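Local coordinates for protein amidohydrolase 2 (Bifidobacterium longum subsp. infantis, PDB 6UVZ) that is probably a hydrolase of the metallo-dependent (amidohydrolase) superfamily, built on a TIM-barrel fold, whose substrate is not established, at residues P18-L26 against V60-L71; L81-V89 against I97-P105. All coordinates share one frame; numbering follows the deposited sequence.

Contact 1: P18-L26 against V60-L71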
ATOM      1  N   PRO A  18      -9.304  18.690  -2.847  1.00 53.58           N
ATOM      2  CA  PRO A  18     -10.363  18.614  -3.868  1.00 50.80           C
ATOM      3  C   PRO A  18     -10.483  19.857  -4.737  1.00 60.84           C
ATOM      4  O   PRO A  18     -11.135  19.788  -5.787  1.00 67.77           O
ATOM      5  CB  PRO A  18     -11.634  18.394  -3.037  1.00 43.72           C
ATOM      6  CG  PRO A  18     -11.309  18.965  -1.696  1.00 56.02           C
ATOM      7  CD  PRO A  18      -9.850  18.690  -1.480  1.00 54.12           C
ATOM      8  N   ASP A  19      -9.884  20.981  -4.344  1.00 65.88           N
ATOM      9  CA  ASP A  19      -9.933  22.186  -5.164  1.00 72.14           C
ATOM     10  C   ASP A  19      -8.837  22.198  -6.224  1.00 69.96           C
ATOM     11  O   ASP A  19      -9.119  22.398  -7.409  1.00 84.86           O
ATOM     12  CB  ASP A  19      -9.828  23.433  -4.281  1.00 85.76           C
ATOM     13  CG  ASP A  19     -11.057  23.644  -3.421  1.00105.37           C
ATOM     14  OD1 ASP A  19     -11.112  23.085  -2.305  1.00108.08           O
ATOM     15  OD2 ASP A  19     -11.975  24.367  -3.865  1.00113.66           O
ATOM     16  N   ALA A  20      -7.586  21.983  -5.815  1.00 56.18           N
ATOM     17  CA  ALA A  20      -6.474  21.999  -6.756  1.00 48.76           C
ATOM     18  C   ALA A  20      -6.387  20.729  -7.593  1.00 44.08           C
ATOM     19  O   ALA A  20      -5.819  20.764  -8.689  1.00 37.98           O
ATOM     20  CB  ALA A  20      -5.155  22.211  -6.011  1.00 49.34           C
ATOM     21  N   GLN A  21      -6.936  19.618  -7.109  1.00 47.44           N
ATOM     22  CA  GLN A  21      -6.868  18.343  -7.803  1.00 50.89           C
ATOM     23  C   GLN A  21      -8.259  17.899  -8.235  1.00 64.06           C
ATOM     24  O   GLN A  21      -9.276  18.348  -7.699  1.00 67.49           O
ATOM     25  CB  GLN A  21      -6.229  17.262  -6.921  1.00 48.02           C
ATOM     26  CG  GLN A  21      -4.782  17.540  -6.557  1.00 41.87           C
ATOM     27  CD  GLN A  21      -4.213  16.507  -5.606  1.00 38.35           C
ATOM     28  OE1 GLN A  21      -4.335  16.635  -4.389  1.00 42.20           O
ATOM     29  NE2 GLN A  21      -3.585  15.476  -6.159  1.00 37.03           N
ATOM     30  N   ASP A  22      -8.287  17.002  -9.218  1.00 71.83           N
ATOM     31  CA  ASP A  22      -9.523  16.450  -9.764  1.00 67.72           C
ATOM     32  C   ASP A  22      -9.525  14.949  -9.509  1.00 61.28           C
ATOM     33  O   ASP A  22      -8.801  14.201 -10.175  1.00 62.67           O
ATOM     34  CB  ASP A  22      -9.648  16.756 -11.257  1.00 75.63           C
ATOM     35  CG  ASP A  22     -10.962  16.279 -11.845  1.00 90.05           C
ATOM     36  OD1 ASP A  22     -11.886  15.953 -11.069  1.00 99.76           O
ATOM     37  OD2 ASP A  22     -11.072  16.228 -13.089  1.00 91.58           O
ATOM     38  N   LEU A  23     -10.331  14.512  -8.545  1.00 55.28           N
ATOM     39  CA  LEU A  23     -10.461  13.095  -8.229  1.00 54.79           C
ATOM     40  C   LEU A  23     -11.863  12.630  -8.596  1.00 64.80           C
ATOM     41  O   LEU A  23     -12.824  12.960  -7.884  1.00 71.46           O
ATOM     42  CB  LEU A  23     -10.178  12.835  -6.748  1.00 55.70           C
ATOM     43  CG  LEU A  23      -8.716  12.689  -6.311  1.00 52.77           C
ATOM     44  CD1 LEU A  23      -7.939  13.988  -6.471  1.00 38.90           C
ATOM     45  CD2 LEU A  23      -8.633  12.193  -4.875  1.00 54.29           C
ATOM     46  N   PRO A  24     -12.035  11.871  -9.682  1.00 69.57           N
ATOM     47  CA  PRO A  24     -13.399  11.490 -10.086  1.00 63.05           C
ATOM     48  C   PRO A  24     -14.071  10.535  -9.116  1.00 60.99           C
ATOM     49  O   PRO A  24     -15.287  10.628  -8.912  1.00 72.64           O
ATOM     50  CB  PRO A  24     -13.183  10.849 -11.464  1.00 63.34           C
ATOM     51  CG  PRO A  24     -11.780  10.345 -11.426  1.00 65.50           C
ATOM     52  CD  PRO A  24     -11.012  11.338 -10.599  1.00 70.08           C
ATOM     53  N   TRP A  25     -13.314   9.621  -8.507  1.00 54.23           N
ATOM     54  CA  TRP A  25     -13.892   8.662  -7.573  1.00 54.19           C
ATOM     55  C   TRP A  25     -14.401   9.311  -6.293  1.00 61.90           C
ATOM     56  O   TRP A  25     -15.063   8.635  -5.498  1.00 62.56           O
ATOM     57  CB  TRP A  25     -12.866   7.581  -7.229  1.00 52.50           C
ATOM     58  CG  TRP A  25     -11.650   8.105  -6.528  1.00 66.30           C
ATOM     59  CD1 TRP A  25     -10.518   8.599  -7.106  1.00 60.89           C
ATOM     60  CD2 TRP A  25     -11.444   8.185  -5.111  1.00 74.81           C
ATOM     61  NE1 TRP A  25      -9.620   8.983  -6.140  1.00 57.09           N
ATOM     62  CE2 TRP A  25     -10.165   8.739  -4.907  1.00 64.28           C
ATOM     63  CE3 TRP A  25     -12.218   7.843  -3.998  1.00 76.04           C
ATOM     64  CZ2 TRP A  25      -9.641   8.959  -3.635  1.00 62.47           C
ATOM     65  CZ3 TRP A  25     -11.697   8.062  -2.736  1.00 68.86           C
ATOM     66  CH2 TRP A  25     -10.421   8.614  -2.564  1.00 65.57           C
ATOM     67  N   LEU A  26     -14.113  10.594  -6.075  1.00 64.53           N
ATOM     68  CA  LEU A  26     -14.577  11.292  -4.885  1.00 61.46           C
ATOM     69  C   LEU A  26     -16.048  11.682  -4.964  1.00 67.19           C
ATOM     70  O   LEU A  26     -16.623  12.071  -3.941  1.00 62.24           O
ATOM     71  CB  LEU A  26     -13.722  12.540  -4.647  1.00 56.00           C
ATOM     72  CG  LEU A  26     -13.319  12.826  -3.200  1.00 48.75           C
ATOM     73  CD1 LEU A  26     -12.656  11.606  -2.582  1.00 38.84           C
ATOM     74  CD2 LEU A  26     -12.389  14.028  -3.136  1.00 51.34           C
ATOM     75  N   VAL A  60      -3.333   8.682  -5.556  1.00 42.63           N
ATOM     76  CA  VAL A  60      -4.736   8.833  -5.198  1.00 42.57           C
ATOM     77  C   VAL A  60      -5.649   8.702  -6.419  1.00 46.52           C
ATOM     78  O   VAL A  60      -6.806   9.119  -6.370  1.00 53.39           O
ATOM     79  CB  VAL A  60      -4.986  10.160  -4.463  1.00 39.81           C
ATOM     80  CG1 VAL A  60      -4.186  10.206  -3.170  1.00 36.44           C
ATOM     81  CG2 VAL A  60      -4.628  11.338  -5.358  1.00 22.43           C
ATOM     82  N   ASP A  61      -5.144   8.125  -7.512  1.00 44.59           N
ATOM     83  CA  ASP A  61      -5.915   7.941  -8.743  1.00 46.47           C
ATOM     84  C   ASP A  61      -6.451   9.278  -9.257  1.00 40.28           C
ATOM     85  O   ASP A  61      -7.637   9.429  -9.557  1.00 47.45           O
ATOM     86  CB  ASP A  61      -7.049   6.930  -8.536  1.00 60.63           C
ATOM     87  CG  ASP A  61      -7.576   6.368  -9.841  1.00 78.15           C
ATOM     88  OD1 ASP A  61      -6.857   5.568 -10.477  1.00 85.13           O
ATOM     89  OD2 ASP A  61      -8.709   6.722 -10.230  1.00 83.55           O
ATOM     90  N   ALA A  62      -5.556  10.256  -9.352  1.00 39.45           N
ATOM     91  CA  ALA A  62      -5.929  11.587  -9.801  1.00 50.40           C
ATOM     92  C   ALA A  62      -6.138  11.607 -11.313  1.00 46.06           C
ATOM     93  O   ALA A  62      -5.635  10.756 -12.051  1.00 43.46           O
ATOM     94  CB  ALA A  62      -4.864  12.609  -9.403  1.00 57.04           C
ATOM     95  N   ALA A  63      -6.896  12.607 -11.770  1.00 41.71           N
ATOM     96  CA  ALA A  63      -7.169  12.729 -13.198  1.00 36.41           C
ATOM     97  C   ALA A  63      -5.929  13.169 -13.963  1.00 39.95           C
ATOM     98  O   ALA A  63      -5.665  12.675 -15.066  1.00 46.92           O
ATOM     99  CB  ALA A  63      -8.320  13.707 -13.431  1.00 36.01           C
ATOM    100  N   ASP A  64      -5.158  14.094 -13.399  1.00 38.44           N
ATOM    101  CA  ASP A  64      -3.927  14.588 -14.010  1.00 36.02           C
ATOM    102  C   ASP A  64      -2.759  14.011 -13.215  1.00 42.29           C
ATOM    103  O   ASP A  64      -2.404  14.528 -12.151  1.00 40.86           O
ATOM    104  CB  ASP A  64      -3.901  16.114 -14.028  1.00 40.47           C
ATOM    105  CG  ASP A  64      -2.767  16.672 -14.871  1.00 47.07           C
ATOM    106  OD1 ASP A  64      -1.967  15.877 -15.408  1.00 44.88           O
ATOM    107  OD2 ASP A  64      -2.679  17.911 -15.000  1.00 49.00           O
ATOM    108  N   HIS A  65      -2.165  12.936 -13.737  1.00 43.16           N
ATOM    109  CA  HIS A  65      -1.046  12.305 -13.044  1.00 37.94           C
ATOM    110  C   HIS A  65       0.187  13.200 -13.038  1.00 43.28           C
ATOM    111  O   HIS A  65       0.990  13.135 -12.101  1.00 45.16           O
ATOM    112  CB  HIS A  65      -0.722  10.954 -13.682  1.00 38.93           C
ATOM    113  CG  HIS A  65      -0.281  11.048 -15.109  1.00 45.93           C
ATOM    114  ND1 HIS A  65      -1.168  11.036 -16.164  1.00 47.89           N
ATOM    115  CD2 HIS A  65       0.953  11.151 -15.656  1.00 44.62           C
ATOM    116  CE1 HIS A  65      -0.500  11.130 -17.300  1.00 52.83           C
ATOM    117  NE2 HIS A  65       0.789  11.202 -17.019  1.00 46.92           N
ATOM    118  N   GLU A  66       0.354  14.035 -14.065  1.00 42.96           N
ATOM    119  CA  GLU A  66       1.483  14.959 -14.083  1.00 50.64           C
ATOM    120  C   GLU A  66       1.358  16.001 -12.978  1.00 45.28           C
ATOM    121  O   GLU A  66       2.364  16.405 -12.382  1.00 40.05           O
ATOM    122  CB  GLU A  66       1.593  15.629 -15.453  1.00 66.53           C
ATOM    123  CG  GLU A  66       2.772  16.580 -15.590  1.00 83.44           C
ATOM    124  CD  GLU A  66       2.997  17.030 -17.021  1.00 99.70           C
ATOM    125  OE1 GLU A  66       2.524  16.337 -17.945  1.00100.28           O
ATOM    126  OE2 GLU A  66       3.648  18.079 -17.220  1.00 99.76           O
ATOM    127  N   LEU A  67       0.133  16.443 -12.689  1.00 41.39           N
ATOM    128  CA  LEU A  67      -0.077  17.358 -11.571  1.00 36.17           C
ATOM    129  C   LEU A  67       0.233  16.682 -10.243  1.00 43.40           C
ATOM    130  O   LEU A  67       0.810  17.304  -9.343  1.00 37.55           O
ATOM    131  CB  LEU A  67      -1.513  17.883 -11.584  1.00 32.51           C
ATOM    132  CG  LEU A  67      -1.945  18.704 -10.366  1.00 35.53           C
ATOM    133  CD1 LEU A  67      -1.088  19.951 -10.219  1.00 29.83           C
ATOM    134  CD2 LEU A  67      -3.420  19.070 -10.451  1.00 31.52           C
ATOM    135  N   GLU A  68      -0.140  15.407 -10.102  1.00 44.68           N
ATOM    136  CA  GLU A  68       0.157  14.680  -8.873  1.00 32.26           C
ATOM    137  C   GLU A  68       1.655  14.482  -8.686  1.00 36.21           C
ATOM    138  O   GLU A  68       2.143  14.492  -7.550  1.00 38.33           O
ATOM    139  CB  GLU A  68      -0.561  13.332  -8.875  1.00 26.76           C
ATOM    140  CG  GLU A  68      -0.412  12.550  -7.583  1.00 29.83           C
ATOM    141  CD  GLU A  68      -1.021  11.167  -7.669  1.00 42.77           C
ATOM    142  OE1 GLU A  68      -1.135  10.634  -8.792  1.00 43.08           O
ATOM    143  OE2 GLU A  68      -1.389  10.617  -6.611  1.00 42.36           O
ATOM    144  N   ASP A  69       2.398  14.300  -9.781  1.00 41.79           N
ATOM    145  CA  ASP A  69       3.850  14.196  -9.677  1.00 35.58           C
ATOM    146  C   ASP A  69       4.460  15.502  -9.186  1.00 38.28           C
ATOM    147  O   ASP A  69       5.356  15.494  -8.333  1.00 48.05           O
ATOM    148  CB  ASP A  69       4.451  13.801 -11.026  1.00 45.37           C
ATOM    149  CG  ASP A  69       3.897  12.492 -11.554  1.00 50.18           C
ATOM    150  OD1 ASP A  69       3.472  11.649 -10.737  1.00 50.51           O
ATOM    151  OD2 ASP A  69       3.889  12.305 -12.789  1.00 46.67           O
ATOM    152  N   ARG A  70       3.983  16.634  -9.708  1.00 34.99           N
ATOM    153  CA  ARG A  70       4.535  17.926  -9.314  1.00 34.09           C
ATOM    154  C   ARG A  70       4.165  18.269  -7.876  1.00 39.15           C
ATOM    155  O   ARG A  70       5.016  18.711  -7.094  1.00 37.95           O
ATOM    156  CB  ARG A  70       4.050  19.019 -10.267  1.00 28.02           C
ATOM    157  CG  ARG A  70       4.517  20.415  -9.884  1.00 30.24           C
ATOM    158  CD  ARG A  70       3.994  21.469 -10.848  1.00 35.58           C
ATOM    159  NE  ARG A  70       2.560  21.693 -10.704  1.00 43.50           N
ATOM    160  CZ  ARG A  70       2.026  22.610  -9.903  1.00 44.77           C
ATOM    161  NH1 ARG A  70       2.810  23.388  -9.170  1.00 53.42           N
ATOM    162  NH2 ARG A  70       0.709  22.748  -9.835  1.00 44.35           N
ATOM    163  N   LEU A  71       2.895  18.073  -7.509  1.00 38.32           N
ATOM    164  CA  LEU A  71       2.441  18.428  -6.169  1.00 38.35           C
ATOM    165  C   LEU A  71       3.167  17.650  -5.082  1.00 37.22           C
ATOM    166  O   LEU A  71       3.240  18.122  -3.943  1.00 45.88           O
ATOM    167  CB  LEU A  71       0.934  18.205  -6.042  1.00 24.44           C
ATOM    168  CG  LEU A  71       0.038  19.232  -6.738  1.00 31.29           C
ATOM    169  CD1 LEU A  71      -1.425  18.949  -6.447  1.00 22.00           C
ATOM    170  CD2 LEU A  71       0.412  20.644  -6.308  1.00 25.55           C
TER
HETATM  171  O   HOH W   1      -3.290  15.567  -9.284  1.00 41.13           O
HETATM  172  O   HOH W   2      -5.739  16.007 -10.785  1.00 15.59           O
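Trp-25 and Asp-22 meet Val-60 and Ala-63 where two loops of a TIM-barrel lie side by side, the one following strand 7-13 and the one running from strand 51-58 into helix 65-73. Two direct hydrogen bonds join them. The indole NE1 of Trp-25 gives its hydrogen to Val-60 O at 2.8 Å, with the oxygen 21° out of the ring plane, while Asp-61 O sits at the ring edge, in plane. With chi1 at 63°, the CG of Trp-25 stands between its backbone N and carbonyl carbon, and this turns the pyrrole edge to the Val-60 carbonyl. Trp-16 packs edge-to-face against the same indole. Farther along, Ala-63 N donates to Asp-22 O at 3.0 Å.

Two waters extend the polar seam: one accepts from both Asp-22 N and Asp-64 N, and the other accepts from Gln-21 NE2 and donates to Asp-64 O. Gln-21 OE1 turns instead to Asp-17 N. Asp-64 is the N-cap of helix 65-73, its OD1 taking weak bonds from Glu-66 N and Leu-67 N, so the water to its carbonyl links the glutamine with the start of the helix.

Side-chain packing completes the contact. Leu-23 CD2 lies 4.1 Å from Val-60 CG2, and the CD2 methyl of Leu-67 is set against the carbonyl oxygen of Ala-20. Gln-21 and Leu-71 reach for each other from opposite directions; the glutamine CG, beside its backbone N and anti to the carbonyl carbon (chi1 -64°), rests 3.6 Å from Leu-71 CD1.

Contact 2: L81-V89 against I97-P105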
ATOM      1  N   LEU A  81       8.151   9.622   3.432  1.00 31.11           N
ATOM      2  CA  LEU A  81       9.359   8.820   3.263  1.00 31.66           C
ATOM      3  C   LEU A  81       9.508   8.341   1.825  1.00 25.54           C
ATOM      4  O   LEU A  81      10.578   8.479   1.219  1.00 32.98           O
ATOM      5  CB  LEU A  81       9.338   7.634   4.228  1.00 39.05           C
ATOM      6  CG  LEU A  81      10.051   7.792   5.574  1.00 38.21           C
ATOM      7  CD1 LEU A  81       9.755   9.142   6.206  1.00 27.91           C
ATOM      8  CD2 LEU A  81       9.654   6.664   6.513  1.00 45.16           C
ATOM      9  N   LYS A  82       8.445   7.772   1.261  1.00 23.23           N
ATOM     10  CA  LYS A  82       8.461   7.243  -0.093  1.00 23.67           C
ATOM     11  C   LYS A  82       7.210   7.692  -0.831  1.00 31.83           C
ATOM     12  O   LYS A  82       6.176   7.977  -0.220  1.00 36.40           O
ATOM     13  CB  LYS A  82       8.548   5.709  -0.094  1.00 28.87           C
ATOM     14  CG  LYS A  82       9.787   5.145   0.586  1.00 29.67           C
ATOM     15  CD  LYS A  82      11.054   5.500  -0.174  1.00 27.15           C
ATOM     16  CE  LYS A  82      12.287   4.955   0.530  1.00 35.97           C
ATOM     17  NZ  LYS A  82      13.534   5.222  -0.237  1.00 46.80           N
ATOM     18  N   ARG A  83       7.311   7.750  -2.158  1.00 37.91           N
ATOM     19  CA  ARG A  83       6.217   8.188  -3.016  1.00 28.15           C
ATOM     20  C   ARG A  83       5.929   7.109  -4.047  1.00 25.49           C
ATOM     21  O   ARG A  83       6.795   6.781  -4.865  1.00 25.66           O
ATOM     22  CB  ARG A  83       6.553   9.513  -3.701  1.00 28.58           C
ATOM     23  CG  ARG A  83       6.598  10.690  -2.749  1.00 39.58           C
ATOM     24  CD  ARG A  83       7.276  11.895  -3.375  1.00 32.41           C
ATOM     25  NE  ARG A  83       7.374  13.001  -2.429  1.00 35.43           N
ATOM     26  CZ  ARG A  83       8.286  13.079  -1.465  1.00 38.62           C
ATOM     27  NH1 ARG A  83       9.181  12.111  -1.315  1.00 36.39           N
ATOM     28  NH2 ARG A  83       8.301  14.122  -0.646  1.00 48.57           N
HETATM   29  N   MSE A  84       4.718   6.563  -4.005  1.00 32.57           N
HETATM   30  CA  MSE A  84       4.292   5.546  -4.960  1.00 25.34           C
HETATM   31  C   MSE A  84       3.344   6.152  -5.988  1.00 30.39           C
HETATM   32  O   MSE A  84       2.126   6.139  -5.807  1.00 42.27           O
HETATM   33  CB  MSE A  84       3.615   4.380  -4.238  1.00 29.66           C
HETATM   34  CG  MSE A  84       4.461   3.757  -3.139  1.00 53.79           C
HETATM   35 SE   MSE A  84       6.026   2.831  -3.833  1.00 62.80          SE
HETATM   36  CE  MSE A  84       7.406   3.738  -2.806  1.00 46.27           C
ATOM     37  N   LEU A  85       3.911   6.687  -7.063  1.00 22.52           N
ATOM     38  CA  LEU A  85       3.134   7.343  -8.103  1.00 29.07           C
ATOM     39  C   LEU A  85       2.638   6.317  -9.121  1.00 28.50           C
ATOM     40  O   LEU A  85       3.071   5.164  -9.143  1.00 41.29           O
ATOM     41  CB  LEU A  85       3.972   8.433  -8.769  1.00 34.39           C
ATOM     42  CG  LEU A  85       4.545   9.432  -7.758  1.00 18.65           C
ATOM     43  CD1 LEU A  85       5.435  10.468  -8.423  1.00 18.51           C
ATOM     44  CD2 LEU A  85       3.423  10.108  -6.983  1.00 19.18           C
ATOM     45  N   GLN A  86       1.707   6.747  -9.968  1.00 25.95           N
ATOM     46  CA  GLN A  86       1.038   5.824 -10.870  1.00 36.57           C
ATOM     47  C   GLN A  86       1.766   5.720 -12.207  1.00 37.38           C
ATOM     48  O   GLN A  86       2.554   6.589 -12.590  1.00 27.07           O
ATOM     49  CB  GLN A  86      -0.417   6.242 -11.098  1.00 36.40           C
ATOM     50  CG  GLN A  86      -0.602   7.620 -11.708  1.00 51.68           C
ATOM     51  CD  GLN A  86      -2.060   7.930 -11.991  1.00 74.64           C
ATOM     52  OE1 GLN A  86      -2.523   9.050 -11.771  1.00 89.31           O
ATOM     53  NE2 GLN A  86      -2.792   6.937 -12.483  1.00 59.47           N
ATOM     54  N   GLY A  87       1.488   4.632 -12.914  1.00 35.24           N
ATOM     55  CA  GLY A  87       2.097   4.390 -14.210  1.00 43.09           C
ATOM     56  C   GLY A  87       1.590   3.084 -14.780  1.00 33.39           C
ATOM     57  O   GLY A  87       0.876   2.323 -14.118  1.00 34.74           O
ATOM     58  N   ARG A  88       1.968   2.837 -16.032  1.00 33.13           N
ATOM     59  CA  ARG A  88       1.615   1.613 -16.739  1.00 28.56           C
ATOM     60  C   ARG A  88       2.865   0.754 -16.876  1.00 30.34           C
ATOM     61  O   ARG A  88       3.839   1.168 -17.512  1.00 40.98           O
ATOM     62  CB  ARG A  88       1.014   1.924 -18.110  1.00 37.15           C
ATOM     63  CG  ARG A  88       0.551   0.696 -18.877  1.00 68.12           C
ATOM     64  CD  ARG A  88      -0.198   1.082 -20.143  1.00 76.19           C
ATOM     65  NE  ARG A  88      -0.602  -0.090 -20.914  1.00 82.76           N
ATOM     66  CZ  ARG A  88      -1.719  -0.778 -20.699  1.00 86.48           C
ATOM     67  NH1 ARG A  88      -2.549  -0.415 -19.731  1.00 71.94           N
ATOM     68  NH2 ARG A  88      -2.005  -1.832 -21.451  1.00 99.21           N
ATOM     69  N   VAL A  89       2.831  -0.437 -16.283  1.00 22.85           N
ATOM     70  CA  VAL A  89       4.015  -1.287 -16.202  1.00 27.23           C
ATOM     71  C   VAL A  89       4.413  -1.752 -17.596  1.00 30.57           C
ATOM     72  O   VAL A  89       3.612  -2.357 -18.319  1.00 35.45           O
ATOM     73  CB  VAL A  89       3.768  -2.479 -15.270  1.00 29.82           C
ATOM     74  CG1 VAL A  89       4.907  -3.480 -15.376  1.00 22.91           C
ATOM     75  CG2 VAL A  89       3.606  -2.001 -13.837  1.00 18.24           C
ATOM     76  N   ILE A  97      10.703  11.058 -12.143  1.00 24.12           N
ATOM     77  CA  ILE A  97      12.084  11.047 -11.679  1.00 25.43           C
ATOM     78  C   ILE A  97      12.175  11.168 -10.161  1.00 28.43           C
ATOM     79  O   ILE A  97      13.218  10.851  -9.579  1.00 36.17           O
ATOM     80  CB  ILE A  97      12.882  12.162 -12.382  1.00 20.71           C
ATOM     81  CG1 ILE A  97      14.388  11.903 -12.276  1.00 27.71           C
ATOM     82  CG2 ILE A  97      12.529  13.523 -11.805  1.00 15.50           C
ATOM     83  CD1 ILE A  97      15.230  12.870 -13.074  1.00 15.55           C
ATOM     84  N   ASN A  98      11.103  11.602  -9.500  1.00 26.44           N
ATOM     85  CA  ASN A  98      11.064  11.698  -8.048  1.00 25.29           C
ATOM     86  C   ASN A  98      10.298  10.549  -7.405  1.00 24.80           C
ATOM     87  O   ASN A  98      10.095  10.558  -6.186  1.00 41.75           O
ATOM     88  CB  ASN A  98      10.448  13.033  -7.623  1.00 28.03           C
ATOM     89  CG  ASN A  98       8.997  13.165  -8.048  1.00 35.34           C
ATOM     90  OD1 ASN A  98       8.609  12.699  -9.118  1.00 47.27           O
ATOM     91  ND2 ASN A  98       8.189  13.800  -7.207  1.00 41.17           N
ATOM     92  N   ALA A  99       9.874   9.562  -8.190  1.00 25.10           N
ATOM     93  CA  ALA A  99       9.058   8.466  -7.686  1.00 34.12           C
ATOM     94  C   ALA A  99       9.942   7.348  -7.150  1.00 27.41           C
ATOM     95  O   ALA A  99      10.928   6.964  -7.788  1.00 34.31           O
ATOM     96  CB  ALA A  99       8.140   7.930  -8.785  1.00 33.95           C
ATOM     97  N   ASP A 100       9.586   6.830  -5.975  1.00 28.84           N
ATOM     98  CA  ASP A 100      10.283   5.693  -5.392  1.00 28.57           C
ATOM     99  C   ASP A 100       9.689   4.358  -5.820  1.00 28.12           C
ATOM    100  O   ASP A 100      10.342   3.323  -5.654  1.00 33.32           O
ATOM    101  CB  ASP A 100      10.266   5.791  -3.863  1.00 34.30           C
ATOM    102  CG  ASP A 100      10.976   7.031  -3.350  1.00 43.82           C
ATOM    103  OD1 ASP A 100      12.188   7.177  -3.607  1.00 46.34           O
ATOM    104  OD2 ASP A 100      10.315   7.867  -2.698  1.00 50.52           O
ATOM    105  N   GLY A 101       8.476   4.364  -6.364  1.00 29.30           N
ATOM    106  CA  GLY A 101       7.832   3.150  -6.828  1.00 23.29           C
ATOM    107  C   GLY A 101       6.642   3.496  -7.694  1.00 21.06           C
ATOM    108  O   GLY A 101       6.315   4.667  -7.902  1.00 37.86           O
ATOM    109  N   ILE A 102       5.985   2.452  -8.193  1.00 25.63           N
ATOM    110  CA  ILE A 102       4.891   2.589  -9.146  1.00 28.99           C
ATOM    111  C   ILE A 102       3.719   1.727  -8.697  1.00 34.96           C
ATOM    112  O   ILE A 102       3.910   0.602  -8.222  1.00 34.08           O
ATOM    113  CB  ILE A 102       5.335   2.197 -10.575  1.00 20.21           C
ATOM    114  CG1 ILE A 102       6.381   3.181 -11.100  1.00 32.83           C
ATOM    115  CG2 ILE A 102       4.144   2.136 -11.519  1.00 23.79           C
ATOM    116  CD1 ILE A 102       5.863   4.595 -11.247  1.00 17.24           C
ATOM    117  N   ARG A 103       2.506   2.260  -8.841  1.00 41.18           N
ATOM    118  CA  ARG A 103       1.286   1.477  -8.697  1.00 44.25           C
ATOM    119  C   ARG A 103       0.446   1.638  -9.954  1.00 38.65           C
ATOM    120  O   ARG A 103       0.160   2.763 -10.373  1.00 38.25           O
ATOM    121  CB  ARG A 103       0.466   1.899  -7.473  1.00 40.55           C
ATOM    122  CG  ARG A 103      -0.789   1.052  -7.289  1.00 37.95           C
ATOM    123  CD  ARG A 103      -1.489   1.311  -5.964  1.00 41.18           C
ATOM    124  NE  ARG A 103      -2.487   2.370  -6.066  1.00 52.23           N
ATOM    125  CZ  ARG A 103      -3.409   2.615  -5.139  1.00 54.47           C
ATOM    126  NH1 ARG A 103      -3.462   1.872  -4.042  1.00 45.54           N
ATOM    127  NH2 ARG A 103      -4.280   3.599  -5.312  1.00 57.12           N
ATOM    128  N   GLU A 104       0.056   0.515 -10.554  1.00 37.53           N
ATOM    129  CA  GLU A 104      -0.866   0.537 -11.677  1.00 40.41           C
ATOM    130  C   GLU A 104      -2.248   0.148 -11.187  1.00 60.42           C
ATOM    131  O   GLU A 104      -2.431  -0.992 -10.729  1.00 58.10           O
ATOM    132  CB  GLU A 104      -0.409  -0.412 -12.779  1.00 49.89           C
ATOM    133  CG  GLU A 104      -1.334  -0.435 -13.985  1.00 65.56           C
ATOM    134  CD  GLU A 104      -0.824  -1.323 -15.103  1.00 67.30           C
ATOM    135  OE1 GLU A 104       0.342  -1.765 -15.029  1.00 72.21           O
ATOM    136  OE2 GLU A 104      -1.589  -1.578 -16.056  1.00 61.31           O
ATOM    137  N   PRO A 105      -3.238   1.041 -11.244  1.00 75.17           N
ATOM    138  CA  PRO A 105      -4.578   0.686 -10.761  1.00 77.38           C
ATOM    139  C   PRO A 105      -5.216  -0.416 -11.590  1.00 79.62           C
ATOM    140  O   PRO A 105      -5.914  -0.143 -12.571  1.00 84.63           O
ATOM    141  CB  PRO A 105      -5.356   2.004 -10.877  1.00 80.28           C
ATOM    142  CG  PRO A 105      -4.626   2.782 -11.923  1.00 76.64           C
ATOM    143  CD  PRO A 105      -3.179   2.421 -11.756  1.00 73.03           C
TER
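Asp-100 meets Lys-82, Arg-83 and Met-84 just before strand 101-103 pairs with strand 80-86. Its CB lies 3.7 Å from the CE of Met-84, a selenomethionine whose side chain crosses it at about a right angle. Chi1 of -62° sets CG beside the aspartate's own backbone N and opposite its carbonyl carbon, and there CG packs 3.5 Å from Lys-82 CD. At the tip, OD2 uses its anti lone pair to accept from Arg-83 N at 3.1 Å, and OD1 faces Lys-82 NZ at 4.1 Å, too far for a salt bridge. Asp-100 N in turn donates to Arg-83 O, so main chain and carboxylate grip both polar atoms of Arg-83's backbone. Without the carboxylate, as with an alanine at this position, Arg-83 N is likely to lack this acceptor and the Lys-82 amine a nearby opposite charge.

Pairing then runs parallel, the short strand segments crossing at -42°. Arg-103 N donates to Leu-85 O at 3.0 Å, while the bonds from Gly-101 N to Arg-83 O, Leu-85 N to Gly-101 O and Gly-87 N to Arg-103 O are weak. The chain of Met-84 bends at chi2 (-68°), which brings SE to 3.5 Å from Gly-101 CA. On the face of Leu-85 and Ile-102, Leu-85 CD1 packs on Ala-99 CB.

Past the strands, the extended Glu-104 brings OE1 to Val-89 N at 3.1 Å, the donor standing above the carboxylate plane; OE2 pairs with Arg-115. Strands 80-86 and 101-103 are third and fourth of eight parallel strands in sequential order, the arrangement of a TIM-barrel.

In the fold
Both segments of contact 1 precede those of contact 2 in the chain, and the centres of the two contacts are about 14 Å apart. Contact 1 belongs to the surface, about 18 Å from the chain centre, where loops after the first two barrel strands meet; contact 2 joins the third and fourth strands of the parallel sheet, about 11 Å from that centre. Helix 65-73 connects them: it begins in contact 1 and leads on to strand 80-86. It also packs on contact 2 directly, Asp-69 against Leu-85 and His-65 against Gln-86. The peripheral loop is thereby linked through one helix to the barrel wall.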